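Local coordinates for protein N-acetylneuraminate lyase (Fusobacterium nucleatum subsp. nucleatum ATCC 25586, PDB 5ZKA) that is an enzyme of the dihydrodipicolinate synthetase family, built on a TIM-barrel fold with additional helices at its C-terminal end, at residues I242-A245 / L246-H250; G227-A230 / K231-F234; E131-D134 / Y135-I139; V120-Y124 / Y125-F129. All coordinates share one frame; numbering follows the deposited sequence.

Interaction 1: residues I242-A245 / L246-H250; sequences IDEA and LKIQH
Glu-244 and Ile-248 lie alongside each other one helical turn apart, their side chains pointing the same way, with Glu-244 CG 4.0 Å from Ile-248 CD1. The glutamate reaches this position because its CG is anti to the backbone N (chi1 -179°) and the chain stays extended beyond it. Ile-248 lays its CG1 branch back over the turn, 3.4 Å from Glu-244 O, the same carbonyl that receives the Ile-248 N-H at 3.2 Å. Lys-247 also folds back. Its CG comes within 3.5 Å of Asp-243 O, and the bend at its last torsion (chi4 61°) brings the ammonium group back beside that carbonyl oxygen. A water links the two loosely, donating to Asp-243 O at 2.7 Å and accepting a weak bond from Lys-247 NZ, so this carbonyl receives a water hydrogen besides the Lys-247 N-H. The carboxylate of Asp-243 is too far from NZ for a salt bridge. These are i to i+4 contacts at the start of the alpha helix 242-262, which follows the barrel and opens the C-terminal helical region. On its buried flank Ala-245 and Gln-249 pack against helix 207-212; Gln-249 OE1 accepts from Leu-208 N and NE2 donates to Asn-253 OD1. Farther round the helix, Leu-246 places CD1 3.7 Å above one face of the His-250 ring, displaced toward the rim. The imidazole ND1 is hydrogen-bonded to an acidic side chain of a neighbouring protein chain, and Leu-246 packs on the backbone of that same chain.

Interaction 2: residues G227-A230 / K231-F234; sequences GIRA and KQIF
Gln-232 stretches its side chain back across Ile-228 and Arg-229, one turn earlier in helix 223-237, the helix that follows strand 217-220 of the TIM barrel. CG stands anti to the carbonyl carbon and beside the backbone N (chi1 -72°), and the chain then runs extended along the turn. Its CG passes 3.5 Å from Ile-228 O, and at its end the two halves of the amide part company. NE2 meets the CG2 branch of Ile-228, whereas OE1 turns to the arginine, 3.7 Å from Arg-229 CA and only slightly farther from its CG. The meeting with Arg-229 is therefore with its aliphatic stem, and the guanidinium and amide planes stand almost perpendicular, 87° apart. From CG to NE the arginine is extended, which takes its charged end away from Gln-232: NH2 donates to Phe-304 O, and NH1 is held by Asn-226 OD1 just before this part of the helix. Lys-231 leaves on another flank, its CG 3.6 Å from Gly-227 O before the chain bends and takes NZ to Lys-52 O and to a salt bridge with Asp-54. The helix is kinked near here, since the N atoms of Ile-228 and Arg-229 have no bond to the preceding turn. Regular bonding is found across the following turn, where Lys-231 N reaches Gly-227 O at 3.1 Å. The bond from Ile-233 N to Arg-229 O is short and nearly straight, 2.9 Å with an N-H...O angle of 171°, while CG1 of the same isoleucine sits 3.4 Å from that oxygen.

Interaction 3: residues E131-D134 / Y135-I139; sequences EIKD and YYETI
Rotation of Thr-138 about its first side-chain bond (chi1 -65°) sets OG1 beside its own backbone N, and both then converge on Asp-134 O one turn back. This is an intrahelical threonine bond in helix 129-143, the crossover helix of the beta-alpha-beta unit between strands 117-120 and 147-150 of the TIM barrel. The hydroxyl donates to Asp-134 O at 2.6 Å and the amide N of Thr-138 does so at 2.8 Å, arriving from opposite faces of the carbonyl plane. The Asp-134 carboxylate crosses the threonine at an angle, with OD1 3.0 Å from OG1. On another flank Lys-133, extended throughout, runs alongside Glu-137; CE of the lysine is 3.7 Å from Glu-137 OE1, but NZ stays beyond salt-bridge range. The Glu-137 carboxylate has a firmer partner in Asn-171, whose ND2 donates to OE2. The side turned to the barrel is aromatic. CG2 of Ile-132 lies alongside the Tyr-136 ring, 3.7 Å from CE2, and CD1 of Tyr-135 stands over the centre of that ring. Tyr-136 OH is hydrogen-bonded to Ala-119 O, and Tyr-135 OH to Ser-96 N. Ile-139 CD1 rests 3.8 Å above the middle of the Tyr-135 ring.

Interaction 4: residues V120-Y124 / Y125-F129; sequences VTPFY and YKFDF
Tyr-124 turns its ring edge onto the face of Tyr-125 in a T-shaped pair, with ring centroids 5.2 Å apart and planes at 89°. CD2 of Tyr-124 does the touching, 3.9 Å above the middle of the Tyr-125 ring. Farther along, Pro-122 CB packs 3.6 Å from Phe-127 CD2, the two side chains meeting aslant. Tyr-125 CB sits over one face of the Phe-127 ring, displaced toward its rim. The backbone turns sharply here: Tyr-124 has a positive phi (71°), Tyr-125 N makes a weak bond to Phe-123 O at 3.0 Å, and Phe-127 N makes another weak bond, to Tyr-125 O, across the inverse gamma turn centred on Lys-126. This is the loop between strand 117-120 and helix 129-143 of the TIM barrel, and it ends at Asp-128, the N-cap of that helix. Pro-122 also rests on Ile-132 and Tyr-135 of the helix, while Phe-123 and Tyr-124 lean on Ile-97. With both of these backbone bonds weak, the shape of the loop probably owes much to the packing of proline and aromatic rings, and lattice contacts of residues 123 to 127 may also influence it.

All four contacts are local and lie in series along the chain, so none crosses or encloses another. From the N terminus, interaction 4 shapes the loop leaving strand 117-120, and interaction 3 follows on the helix that the loop leads into. These two touch: Tyr-135 OH lies 2.7 Å from Val-120 O, probably in a weak hydrogen bond. On the other side of the chain's centre from interaction 3, interaction 2 lies on the helix after the last strand and interaction 1 on the next helix, their centres about 10 Å apart. Ile-248 CG2 meets Ile-233 CG1 at 3.6 Å, joining barrel to C-terminal helices. The centres of interactions 1 and 3 are about 40 Å apart.

Interaction 1: residues I242-A245 / L246-H250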
loop_
_atom_site.group_PDB
_atom_site.type_symbol
_atom_site.label_atom_id
_atom_site.label_comp_id
_atom_site.label_asym_id
_atom_site.label_seq_id
_atom_site.Cartn_x
_atom_site.Cartn_y
_atom_site.Cartn_z
ATOM N N ILE A 242 2.881 16.699 7.400
ATOM C CA ILE A 242 3.209 15.329 7.003
ATOM C C ILE A 242 4.471 14.849 7.706
ATOM O O ILE A 242 4.551 13.697 8.152
ATOM C CB ILE A 242 3.351 15.234 5.475
ATOM C CG1 ILE A 242 2.020 15.524 4.807
ATOM C CG2 ILE A 242 3.836 13.846 5.074
ATOM C CD1 ILE A 242 1.021 14.435 5.030
ATOM N N ASP A 243 5.484 15.715 7.797
ATOM C CA ASP A 243 6.735 15.335 8.443
ATOM C C ASP A 243 6.496 14.883 9.875
ATOM O O ASP A 243 7.035 13.861 10.313
ATOM C CB ASP A 243 7.719 16.505 8.409
ATOM C CG ASP A 243 8.328 16.712 7.031
ATOM O OD1 ASP A 243 8.072 15.875 6.137
ATOM O OD2 ASP A 243 9.056 17.712 6.840
ATOM N N GLU A 244 5.692 15.637 10.627
ATOM C CA GLU A 244 5.390 15.225 11.994
ATOM C C GLU A 244 4.570 13.937 12.016
ATOM O O GLU A 244 4.777 13.082 12.887
ATOM C CB GLU A 244 4.659 16.346 12.736
ATOM C CG GLU A 244 4.343 15.993 14.179
ATOM C CD GLU A 244 4.080 17.209 15.049
ATOM O OE1 GLU A 244 3.866 18.309 14.490
ATOM O OE2 GLU A 244 4.075 17.056 16.292
ATOM N N ALA A 245 3.635 13.778 11.065
ATOM C CA ALA A 245 2.794 12.582 11.051
ATOM C C ALA A 245 3.615 11.333 10.766
ATOM O O ALA A 245 3.331 10.257 11.312
ATOM C CB ALA A 245 1.670 12.725 10.025
ATOM N N LEU A 246 4.644 11.458 9.915
ATOM C CA LEU A 246 5.499 10.315 9.607
ATOM C C LEU A 246 6.308 9.884 10.817
ATOM O O LEU A 246 6.494 8.681 11.046
ATOM C CB LEU A 246 6.429 10.647 8.435
ATOM C CG LEU A 246 7.396 9.552 7.978
ATOM C CD1 LEU A 246 6.633 8.280 7.645
ATOM C CD2 LEU A 246 8.220 9.995 6.751
ATOM N N LYS A 247 6.822 10.850 11.594
ATOM C CA LYS A 247 7.560 10.508 12.808
ATOM C C LYS A 247 6.695 9.709 13.763
ATOM O O LYS A 247 7.156 8.728 14.358
ATOM C CB LYS A 247 8.087 11.774 13.496
ATOM C CG LYS A 247 9.215 12.450 12.733
ATOM C CD LYS A 247 10.058 13.341 13.645
ATOM C CE LYS A 247 11.062 14.141 12.833
ATOM N NZ LYS A 247 10.383 15.041 11.857
ATOM N N ILE A 248 5.428 10.104 13.902
ATOM C CA ILE A 248 4.528 9.403 14.815
ATOM C C ILE A 248 4.093 8.055 14.236
ATOM O O ILE A 248 3.927 7.079 14.983
ATOM C CB ILE A 248 3.338 10.314 15.153
ATOM C CG1 ILE A 248 3.848 11.585 15.846
ATOM C CG2 ILE A 248 2.321 9.579 16.023
ATOM C CD1 ILE A 248 2.823 12.692 15.956
ATOM N N GLN A 249 3.929 7.951 12.917
ATOM C CA GLN A 249 3.685 6.633 12.322
ATOM C C GLN A 249 4.881 5.710 12.527
ATOM O O GLN A 249 4.714 4.503 12.756
ATOM C CB GLN A 249 3.370 6.761 10.833
ATOM C CG GLN A 249 2.991 5.439 10.161
ATOM C CD GLN A 249 1.562 5.052 10.481
ATOM O OE1 GLN A 249 0.632 5.704 10.015
ATOM N NE2 GLN A 249 1.380 4.013 11.297
ATOM N N HIS A 250 6.099 6.262 12.444
ATOM C CA HIS A 250 7.295 5.461 12.682
ATOM C C HIS A 250 7.306 4.910 14.104
ATOM O O HIS A 250 7.618 3.737 14.328
ATOM C CB HIS A 250 8.547 6.306 12.445
ATOM C CG HIS A 250 8.977 6.405 11.010
ATOM N ND1 HIS A 250 8.813 5.384 10.100
ATOM C CD2 HIS A 250 9.643 7.388 10.355
ATOM C CE1 HIS A 250 9.330 5.748 8.936
ATOM N NE2 HIS A 250 9.839 6.961 9.064
HETATM O O HOH W 1 9.444 12.998 9.307
#

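Interaction 2: residues G227-A230 / K231-F234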
loop_
_atom_site.group_PDB
_atom_site.type_symbol
_atom_site.label_atom_id
_atom_site.label_comp_id
_atom_site.label_asym_id
_atom_site.label_seq_id
_atom_site.Cartn_x
_atom_site.Cartn_y
_atom_site.Cartn_z
ATOM N N GLY A 227 -4.494 4.876 20.757
ATOM C CA GLY A 227 -5.404 5.784 20.076
ATOM C C GLY A 227 -4.962 7.237 20.060
ATOM O O GLY A 227 -5.360 7.992 19.167
ATOM N N ILE A 228 -4.174 7.663 21.058
ATOM C CA ILE A 228 -3.689 9.046 21.079
ATOM C C ILE A 228 -2.838 9.322 19.846
ATOM O O ILE A 228 -3.084 10.280 19.100
ATOM C CB ILE A 228 -2.908 9.333 22.375
ATOM C CG1 ILE A 228 -3.832 9.215 23.586
ATOM C CG2 ILE A 228 -2.254 10.733 22.341
ATOM C CD1 ILE A 228 -5.085 10.040 23.474
ATOM N N ARG A 229 -1.824 8.480 19.614
ATOM C CA ARG A 229 -0.961 8.652 18.442
ATOM C C ARG A 229 -1.752 8.536 17.147
ATOM O O ARG A 229 -1.496 9.272 16.187
ATOM C CB ARG A 229 0.163 7.611 18.447
ATOM C CG ARG A 229 1.355 7.954 19.352
ATOM C CD ARG A 229 2.497 6.967 19.093
ATOM N NE ARG A 229 3.571 7.159 20.059
ATOM C CZ ARG A 229 3.703 6.464 21.184
ATOM N NH1 ARG A 229 2.818 5.514 21.473
ATOM N NH2 ARG A 229 4.710 6.732 22.022
ATOM N N ALA A 230 -2.713 7.612 17.097
ATOM C CA ALA A 230 -3.474 7.406 15.867
ATOM C C ALA A 230 -4.241 8.658 15.471
ATOM O O ALA A 230 -4.268 9.033 14.293
ATOM C CB ALA A 230 -4.436 6.232 16.030
ATOM N N LYS A 231 -4.897 9.308 16.436
ATOM C CA LYS A 231 -5.566 10.567 16.130
ATOM C C LYS A 231 -4.569 11.634 15.685
ATOM O O LYS A 231 -4.871 12.438 14.795
ATOM C CB LYS A 231 -6.360 11.053 17.345
ATOM C CG LYS A 231 -7.637 10.284 17.590
ATOM C CD LYS A 231 -8.476 10.969 18.661
ATOM C CE LYS A 231 -9.431 11.977 18.063
ATOM N NZ LYS A 231 -10.544 12.228 19.012
ATOM N N GLN A 232 -3.378 11.664 16.291
ATOM C CA GLN A 232 -2.360 12.624 15.858
ATOM C C GLN A 232 -1.987 12.404 14.393
ATOM O O GLN A 232 -2.003 13.345 13.591
ATOM C CB GLN A 232 -1.114 12.517 16.746
ATOM C CG GLN A 232 -1.286 13.072 18.151
ATOM C CD GLN A 232 -0.114 12.734 19.069
ATOM O OE1 GLN A 232 0.723 11.882 18.752
ATOM N NE2 GLN A 232 -0.058 13.398 20.218
ATOM N N ILE A 233 -1.634 11.165 14.026
ATOM C CA ILE A 233 -1.288 10.872 12.627
ATOM C C ILE A 233 -2.391 11.364 11.700
ATOM O O ILE A 233 -2.146 12.122 10.751
ATOM C CB ILE A 233 -1.031 9.368 12.427
ATOM C CG1 ILE A 233 0.192 8.888 13.223
ATOM C CG2 ILE A 233 -0.884 9.050 10.922
ATOM C CD1 ILE A 233 0.277 7.345 13.356
ATOM N N PHE A 234 -3.632 10.956 11.990
ATOM C CA PHE A 234 -4.784 11.316 11.163
ATOM C C PHE A 234 -4.921 12.831 11.033
ATOM O O PHE A 234 -5.005 13.364 9.922
ATOM C CB PHE A 234 -6.041 10.701 11.782
ATOM C CG PHE A 234 -7.266 10.792 10.919
ATOM C CD1 PHE A 234 -7.287 10.229 9.651
ATOM C CD2 PHE A 234 -8.411 11.431 11.389
ATOM C CE1 PHE A 234 -8.421 10.315 8.867
ATOM C CE2 PHE A 234 -9.551 11.519 10.613
ATOM C CZ PHE A 234 -9.558 10.964 9.351
#

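Interaction 3: residues E131-D134 / Y135-I139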
loop_
_atom_site.group_PDB
_atom_site.type_symbol
_atom_site.label_atom_id
_atom_site.label_comp_id
_atom_site.label_asym_id
_atom_site.label_seq_id
_atom_site.Cartn_x
_atom_site.Cartn_y
_atom_site.Cartn_z
ATOM N N GLU A 131 -24.548 -13.390 -4.725
ATOM C CA GLU A 131 -24.979 -13.849 -3.408
ATOM C C GLU A 131 -24.508 -12.902 -2.315
ATOM O O GLU A 131 -25.250 -12.627 -1.366
ATOM C CB GLU A 131 -24.486 -15.275 -3.176
ATOM C CG GLU A 131 -25.180 -16.239 -4.126
ATOM C CD GLU A 131 -24.522 -17.603 -4.243
ATOM O OE1 GLU A 131 -23.296 -17.711 -4.019
ATOM O OE2 GLU A 131 -25.251 -18.566 -4.586
ATOM N N ILE A 132 -23.287 -12.378 -2.444
ATOM C CA ILE A 132 -22.776 -11.393 -1.492
ATOM C C ILE A 132 -23.647 -10.143 -1.497
ATOM O O ILE A 132 -23.933 -9.553 -0.443
ATOM C CB ILE A 132 -21.311 -11.063 -1.829
ATOM C CG1 ILE A 132 -20.411 -12.259 -1.494
ATOM C CG2 ILE A 132 -20.866 -9.792 -1.138
ATOM C CD1 ILE A 132 -18.975 -12.116 -1.971
ATOM N N LYS A 133 -24.080 -9.718 -2.687
ATOM C CA LYS A 133 -24.931 -8.538 -2.801
ATOM C C LYS A 133 -26.271 -8.769 -2.115
ATOM O O LYS A 133 -26.771 -7.904 -1.384
ATOM C CB LYS A 133 -25.137 -8.193 -4.283
ATOM C CG LYS A 133 -25.902 -6.894 -4.526
ATOM C CD LYS A 133 -25.885 -6.534 -6.015
ATOM C CE LYS A 133 -26.774 -5.340 -6.308
ATOM N NZ LYS A 133 -27.123 -5.259 -7.753
ATOM N N ASP A 134 -26.876 -9.933 -2.360
ATOM C CA ASP A 134 -28.143 -10.279 -1.720
ATOM C C ASP A 134 -28.015 -10.247 -0.204
ATOM O O ASP A 134 -28.935 -9.816 0.505
ATOM C CB ASP A 134 -28.568 -11.667 -2.196
ATOM C CG ASP A 134 -29.979 -12.035 -1.786
ATOM O OD1 ASP A 134 -30.707 -11.177 -1.241
ATOM O OD2 ASP A 134 -30.351 -13.205 -2.024
ATOM N N TYR A 135 -26.879 -10.722 0.305
ATOM C CA TYR A 135 -26.634 -10.740 1.743
ATOM C C TYR A 135 -26.648 -9.329 2.313
ATOM O O TYR A 135 -27.363 -9.047 3.281
ATOM C CB TYR A 135 -25.306 -11.460 1.983
ATOM C CG TYR A 135 -24.543 -11.271 3.276
ATOM C CD1 TYR A 135 -23.671 -10.197 3.447
ATOM C CD2 TYR A 135 -24.596 -12.235 4.276
ATOM C CE1 TYR A 135 -22.925 -10.057 4.602
ATOM C CE2 TYR A 135 -23.835 -12.107 5.438
ATOM C CZ TYR A 135 -23.011 -11.015 5.592
ATOM O OH TYR A 135 -22.244 -10.884 6.728
ATOM N N TYR A 136 -25.895 -8.416 1.694
ATOM C CA TYR A 136 -25.861 -7.039 2.177
ATOM C C TYR A 136 -27.224 -6.379 2.053
ATOM O O TYR A 136 -27.705 -5.739 2.995
ATOM C CB TYR A 136 -24.807 -6.244 1.414
ATOM C CG TYR A 136 -23.416 -6.504 1.951
ATOM C CD1 TYR A 136 -23.090 -6.169 3.268
ATOM C CD2 TYR A 136 -22.442 -7.104 1.159
ATOM C CE1 TYR A 136 -21.817 -6.413 3.775
ATOM C CE2 TYR A 136 -21.173 -7.349 1.654
ATOM C CZ TYR A 136 -20.873 -7.002 2.966
ATOM O OH TYR A 136 -19.626 -7.243 3.481
ATOM N N GLU A 137 -27.866 -6.524 0.894
ATOM C CA GLU A 137 -29.149 -5.862 0.699
ATOM C C GLU A 137 -30.201 -6.416 1.641
ATOM O O GLU A 137 -31.086 -5.673 2.080
ATOM C CB GLU A 137 -29.600 -5.998 -0.757
ATOM C CG GLU A 137 -28.556 -5.504 -1.744
ATOM C CD GLU A 137 -29.104 -4.524 -2.750
ATOM O OE1 GLU A 137 -29.524 -4.965 -3.841
ATOM O OE2 GLU A 137 -29.101 -3.312 -2.449
ATOM N N THR A 138 -30.115 -7.710 1.961
ATOM C CA THR A 138 -31.091 -8.318 2.858
ATOM C C THR A 138 -30.944 -7.776 4.276
ATOM O O THR A 138 -31.941 -7.456 4.933
ATOM C CB THR A 138 -30.943 -9.844 2.841
ATOM O OG1 THR A 138 -31.273 -10.354 1.538
ATOM C CG2 THR A 138 -31.838 -10.495 3.888
ATOM N N ILE A 139 -29.710 -7.662 4.769
ATOM C CA ILE A 139 -29.535 -7.114 6.110
ATOM C C ILE A 139 -30.073 -5.692 6.172
ATOM O O ILE A 139 -30.743 -5.307 7.138
ATOM C CB ILE A 139 -28.057 -7.185 6.539
ATOM C CG1 ILE A 139 -27.559 -8.635 6.487
ATOM C CG2 ILE A 139 -27.895 -6.594 7.944
ATOM C CD1 ILE A 139 -26.033 -8.783 6.613
#

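Interaction 4: residues V120-Y124 / Y125-F129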
loop_
_atom_site.group_PDB
_atom_site.type_symbol
_atom_site.label_atom_id
_atom_site.label_comp_id
_atom_site.label_asym_id
_atom_site.label_seq_id
_atom_site.Cartn_x
_atom_site.Cartn_y
_atom_site.Cartn_z
ATOM N N VAL A 120 -19.125 -8.401 7.803
ATOM C CA VAL A 120 -18.058 -8.996 7.009
ATOM C C VAL A 120 -18.663 -9.691 5.786
ATOM O O VAL A 120 -19.806 -10.164 5.813
ATOM C CB VAL A 120 -17.238 -9.976 7.864
ATOM C CG1 VAL A 120 -18.130 -11.090 8.413
ATOM C CG2 VAL A 120 -16.051 -10.540 7.069
ATOM N N THR A 121 -17.903 -9.735 4.692
ATOM C CA THR A 121 -18.356 -10.517 3.552
ATOM C C THR A 121 -18.585 -11.963 3.992
ATOM O O THR A 121 -17.786 -12.510 4.760
ATOM C CB THR A 121 -17.338 -10.464 2.408
ATOM O OG1 THR A 121 -16.062 -10.924 2.875
ATOM C CG2 THR A 121 -17.193 -9.033 1.885
ATOM N N PRO A 122 -19.676 -12.604 3.567
ATOM C CA PRO A 122 -19.873 -14.007 3.950
ATOM C C PRO A 122 -18.723 -14.846 3.407
ATOM O O PRO A 122 -18.225 -14.603 2.307
ATOM C CB PRO A 122 -21.219 -14.377 3.306
ATOM C CG PRO A 122 -21.391 -13.406 2.208
ATOM C CD PRO A 122 -20.714 -12.131 2.636
ATOM N N PHE A 123 -18.273 -15.812 4.204
ATOM C CA PHE A 123 -17.012 -16.497 3.943
ATOM C C PHE A 123 -17.206 -17.995 4.183
ATOM O O PHE A 123 -18.325 -18.463 4.413
ATOM C CB PHE A 123 -15.894 -15.884 4.807
ATOM C CG PHE A 123 -16.186 -15.899 6.287
ATOM C CD1 PHE A 123 -16.871 -14.852 6.888
ATOM C CD2 PHE A 123 -15.759 -16.956 7.076
ATOM C CE1 PHE A 123 -17.140 -14.865 8.253
ATOM C CE2 PHE A 123 -16.015 -16.973 8.442
ATOM C CZ PHE A 123 -16.715 -15.930 9.026
ATOM N N TYR A 124 -16.087 -18.731 4.130
ATOM C CA TYR A 124 -15.982 -20.189 4.140
ATOM C C TYR A 124 -16.490 -20.752 2.816
ATOM O O TYR A 124 -15.683 -21.179 1.980
ATOM C CB TYR A 124 -16.706 -20.832 5.329
ATOM C CG TYR A 124 -16.432 -22.324 5.435
ATOM C CD1 TYR A 124 -15.228 -22.805 5.963
ATOM C CD2 TYR A 124 -17.356 -23.247 4.975
ATOM C CE1 TYR A 124 -14.973 -24.175 6.047
ATOM C CE2 TYR A 124 -17.110 -24.617 5.045
ATOM C CZ TYR A 124 -15.921 -25.076 5.576
ATOM O OH TYR A 124 -15.700 -26.435 5.636
ATOM N N TYR A 125 -17.805 -20.752 2.600
ATOM C CA TYR A 125 -18.317 -21.134 1.291
ATOM C C TYR A 125 -17.898 -20.100 0.255
ATOM O O TYR A 125 -17.674 -18.931 0.571
ATOM C CB TYR A 125 -19.837 -21.266 1.312
ATOM C CG TYR A 125 -20.322 -22.329 2.257
ATOM C CD1 TYR A 125 -20.267 -23.672 1.899
ATOM C CD2 TYR A 125 -20.834 -21.997 3.509
ATOM C CE1 TYR A 125 -20.717 -24.659 2.765
ATOM C CE2 TYR A 125 -21.297 -22.981 4.378
ATOM C CZ TYR A 125 -21.223 -24.301 4.012
ATOM O OH TYR A 125 -21.667 -25.286 4.870
ATOM N N LYS A 126 -17.783 -20.541 -0.997
ATOM C CA LYS A 126 -17.360 -19.635 -2.067
ATOM C C LYS A 126 -18.599 -18.994 -2.691
ATOM O O LYS A 126 -19.027 -19.340 -3.790
ATOM C CB LYS A 126 -16.514 -20.378 -3.098
ATOM C CG LYS A 126 -15.272 -21.062 -2.522
ATOM C CD LYS A 126 -14.227 -20.046 -2.068
ATOM C CE LYS A 126 -12.894 -20.714 -1.730
ATOM N NZ LYS A 126 -11.932 -19.752 -1.125
ATOM N N PHE A 127 -19.185 -18.034 -1.972
ATOM C CA PHE A 127 -20.331 -17.321 -2.524
ATOM C C PHE A 127 -19.893 -16.487 -3.724
ATOM O O PHE A 127 -18.791 -15.937 -3.739
ATOM C CB PHE A 127 -20.968 -16.425 -1.466
ATOM C CG PHE A 127 -21.487 -17.177 -0.271
ATOM C CD1 PHE A 127 -22.636 -17.939 -0.362
ATOM C CD2 PHE A 127 -20.814 -17.124 0.940
ATOM C CE1 PHE A 127 -23.110 -18.639 0.733
ATOM C CE2 PHE A 127 -21.281 -17.821 2.042
ATOM C CZ PHE A 127 -22.430 -18.575 1.941
ATOM N N ASP A 128 -20.742 -16.411 -4.749
ATOM C CA ASP A 128 -20.383 -15.523 -5.843
ATOM C C ASP A 128 -20.892 -14.122 -5.515
ATOM O O ASP A 128 -21.526 -13.894 -4.477
ATOM C CB ASP A 128 -20.874 -16.068 -7.193
ATOM C CG ASP A 128 -22.383 -16.035 -7.356
ATOM O OD1 ASP A 128 -23.079 -15.263 -6.656
ATOM O OD2 ASP A 128 -22.879 -16.797 -8.224
ATOM N N PHE A 129 -20.593 -13.154 -6.381
ATOM C CA PHE A 129 -20.873 -11.778 -5.989
ATOM C C PHE A 129 -22.369 -11.517 -5.872
ATOM O O PHE A 129 -22.800 -10.761 -4.993
ATOM C CB PHE A 129 -20.258 -10.769 -6.950
ATOM C CG PHE A 129 -20.601 -9.365 -6.579
ATOM C CD1 PHE A 129 -20.025 -8.785 -5.451
ATOM C CD2 PHE A 129 -21.559 -8.657 -7.287
ATOM C CE1 PHE A 129 -20.360 -7.500 -5.073
ATOM C CE2 PHE A 129 -21.903 -7.367 -6.907
ATOM C CZ PHE A 129 -21.304 -6.791 -5.801
#